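Local coordinates for protein catalase (Exiguobacterium oxidotolerans, PDB 2J2M) that catalyses the breakdown of hydrogen peroxide to water and oxygen as a haem-dependent catalase, at residues A[88-93]-A[115-120]. Numbering follows the deposited sequence.
Sequences VPVFAR and VKFYTE. With HEM (protoporphyrin IX containing Fe), chain E.
F91 and K116 form a hydrogen-bonded antiparallel pair in which both backbone groups of each residue are used: K116 N donates to F91 O at 2.9 Å, and F91 N returns a bond to K116 O at 3.0 Å. A third bond, from Y118 N to P89 O (3.1 Å), is nearly straight, with 172° at the hydrogen. K116 O also receives a CA-H...O contact from V90. On the side of the sheet carrying V90, A92, V115 and F117, the non-hydrogen-bonded pairs meet through apolar groups. V90 CG1 sits over one face of the F117 ring, 3.9 Å from its centroid, while V90 CB packs diagonally on V115 CG1. With CG anti to the carbonyl carbon (chi1 -57°), the Y118 ring runs back along the partner strand, its edge toward P89 and F91 and one face toward K116 CG; its OH hydrogen-bonds to I356 O. The bent K116 chain ends in a salt bridge to D125 and a hydrogen bond to G314 O, whereas T119 OG1 is buried with no polar partner in the model. Beyond the pairing, the extended R93 chain delivers NH1 to the haem propionate oxygen O2A (3.1 Å), near the guanidinium plane; NH1 also bonds to H56 O. A leucine in its place would probably leave propionate oxygen O2A without this charged donor and H56 O without its NH1 partner; R53 and R346 also hydrogen-bond to the haem. Strands 87-95 and 112-119 belong to the antiparallel barrel of the catalase fold, flanked by strands 59-68 and 122-129; strand 292-302 packs against V90, A92 and V115, and helix 307-311 touches F91 and R93.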
# COMPACT_ATOMS: atom_id res chain seq x y z
N VAL A 88 -17.14 21.10 23.78
CA VAL A 88 -16.49 20.67 22.56
C VAL A 88 -16.68 19.18 22.37
O VAL A 88 -16.49 18.39 23.31
CB VAL A 88 -14.99 21.16 22.47
CG1 VAL A 88 -14.40 21.41 23.84
CG2 VAL A 88 -14.13 20.21 21.68
N PRO A 89 -17.07 18.77 21.14
CA PRO A 89 -17.20 17.33 20.91
C PRO A 89 -15.80 16.72 21.04
O PRO A 89 -14.82 17.35 20.63
CB PRO A 89 -17.70 17.23 19.45
CG PRO A 89 -18.08 18.66 19.03
CD PRO A 89 -17.38 19.60 19.96
N VAL A 90 -15.73 15.54 21.66
CA VAL A 90 -14.52 14.75 21.75
C VAL A 90 -14.79 13.29 21.32
O VAL A 90 -15.91 12.77 21.44
CB VAL A 90 -13.88 14.73 23.18
CG1 VAL A 90 -13.47 16.13 23.64
CG2 VAL A 90 -14.81 14.08 24.21
N PHE A 91 -13.73 12.66 20.80
CA PHE A 91 -13.70 11.21 20.65
C PHE A 91 -12.50 10.70 21.46
O PHE A 91 -11.42 11.26 21.40
CB PHE A 91 -13.63 10.80 19.17
CG PHE A 91 -13.67 9.30 18.95
CD1 PHE A 91 -14.87 8.59 19.08
CD2 PHE A 91 -12.52 8.59 18.62
CE1 PHE A 91 -14.92 7.23 18.89
CE2 PHE A 91 -12.57 7.20 18.42
CZ PHE A 91 -13.77 6.52 18.56
N ALA A 92 -12.72 9.67 22.26
CA ALA A 92 -11.67 9.15 23.13
C ALA A 92 -11.34 7.71 22.81
O ALA A 92 -12.20 6.97 22.32
CB ALA A 92 -12.07 9.29 24.59
N ARG A 93 -10.10 7.32 23.05
CA ARG A 93 -9.65 5.94 22.87
C ARG A 93 -8.71 5.58 24.01
O ARG A 93 -7.75 6.29 24.27
CB ARG A 93 -8.96 5.70 21.50
CG ARG A 93 -8.50 4.24 21.28
CD ARG A 93 -8.05 3.93 19.84
NE ARG A 93 -7.79 2.49 19.55
CZ ARG A 93 -6.69 1.81 19.90
NH1 ARG A 93 -5.72 2.41 20.61
NH2 ARG A 93 -6.55 0.52 19.55
N VAL A 115 -7.60 11.61 23.70
CA VAL A 115 -8.80 12.44 23.49
C VAL A 115 -8.58 13.46 22.35
O VAL A 115 -7.70 14.32 22.43
CB VAL A 115 -9.25 13.15 24.79
CG1 VAL A 115 -10.48 14.03 24.53
CG2 VAL A 115 -9.57 12.13 25.85
N LYS A 116 -9.39 13.31 21.30
CA LYS A 116 -9.44 14.24 20.16
C LYS A 116 -10.54 15.27 20.40
O LYS A 116 -11.72 14.89 20.59
CB LYS A 116 -9.71 13.48 18.84
CG LYS A 116 -9.74 14.35 17.56
CD LYS A 116 -9.92 13.53 16.24
CE LYS A 116 -8.72 12.65 15.90
NZ LYS A 116 -7.43 13.40 15.95
N PHE A 117 -10.16 16.54 20.40
CA PHE A 117 -11.07 17.67 20.64
C PHE A 117 -11.29 18.33 19.32
O PHE A 117 -10.35 18.82 18.71
CB PHE A 117 -10.45 18.72 21.57
CG PHE A 117 -10.24 18.25 22.98
CD1 PHE A 117 -9.28 17.28 23.28
CD2 PHE A 117 -10.97 18.82 24.03
CE1 PHE A 117 -9.06 16.88 24.62
CE2 PHE A 117 -10.77 18.43 25.34
CZ PHE A 117 -9.82 17.44 25.64
N TYR A 118 -12.54 18.34 18.86
CA TYR A 118 -12.88 18.94 17.59
C TYR A 118 -13.27 20.35 17.87
O TYR A 118 -14.43 20.65 18.07
CB TYR A 118 -14.02 18.19 16.92
CG TYR A 118 -13.77 16.71 16.70
CD1 TYR A 118 -14.10 15.77 17.69
CD2 TYR A 118 -13.25 16.23 15.49
CE1 TYR A 118 -13.91 14.39 17.49
CE2 TYR A 118 -13.08 14.87 15.27
CZ TYR A 118 -13.40 13.95 16.27
OH TYR A 118 -13.23 12.59 16.06
N THR A 119 -12.26 21.21 17.90
CA THR A 119 -12.35 22.62 18.29
C THR A 119 -12.71 23.58 17.13
O THR A 119 -12.47 23.27 15.97
CB THR A 119 -10.98 23.02 18.88
OG1 THR A 119 -10.93 22.68 20.27
CG2 THR A 119 -10.67 24.47 18.68
N GLU A 120 -13.23 24.76 17.45
CA GLU A 120 -13.50 25.80 16.43
C GLU A 120 -12.24 26.31 15.67
O GLU A 120 -12.34 26.78 14.54
CB GLU A 120 -14.33 26.96 17.02
CG GLU A 120 -15.24 27.63 15.98
CD GLU A 120 -16.63 28.05 16.52
OE1 GLU A 120 -16.70 29.07 17.25
OE2 GLU A 120 -17.63 27.36 16.21
CHA HEM E . 0.52 5.03 20.20
CHB HEM E . 1.02 7.02 24.62
CHC HEM E . 5.75 7.50 23.80
CHD HEM E . 5.15 6.18 19.20
C1A HEM E . 0.22 5.56 21.45
C2A HEM E . -1.10 5.70 22.06
C3A HEM E . -0.95 6.25 23.29
C4A HEM E . 0.46 6.48 23.50
CMA HEM E . -2.04 6.60 24.33
CAA HEM E . -2.42 5.25 21.39
CBA HEM E . -3.11 6.36 20.60
CGA HEM E . -4.40 5.78 20.07
O1A HEM E . -4.53 5.61 18.83
O2A HEM E . -5.29 5.46 20.90
C1B HEM E . 2.34 7.39 24.77
C2B HEM E . 2.89 8.20 25.84
C3B HEM E . 4.20 8.31 25.59
C4B HEM E . 4.50 7.60 24.38
CMB HEM E . 2.12 8.86 27.02
CAB HEM E . 5.24 9.11 26.40
CBB HEM E . 5.25 9.11 27.72
C1C HEM E . 6.02 7.29 22.47
C2C HEM E . 7.25 7.57 21.77
C3C HEM E . 7.06 7.20 20.49
C4C HEM E . 5.71 6.67 20.35
CMC HEM E . 8.54 8.21 22.37
CAC HEM E . 8.06 7.26 19.31
CBC HEM E . 8.35 8.41 18.69
C1D HEM E . 3.87 5.71 19.01
C2D HEM E . 3.35 5.19 17.77
C3D HEM E . 1.89 4.84 18.07
C4D HEM E . 1.68 5.18 19.48
CMD HEM E . 4.11 5.07 16.40
CAD HEM E . 0.85 4.26 17.10
CBD HEM E . -0.09 5.40 16.70
CGD HEM E . -0.96 5.04 15.51
O1D HEM E . -0.75 4.00 14.82
O2D HEM E . -1.87 5.85 15.24
NA HEM E . 1.14 6.06 22.36
NB HEM E . 3.34 7.03 23.90
NC HEM E . 5.11 6.75 21.58
ND HEM E . 2.87 5.69 19.97
FE HEM E . 3.05 6.65 21.83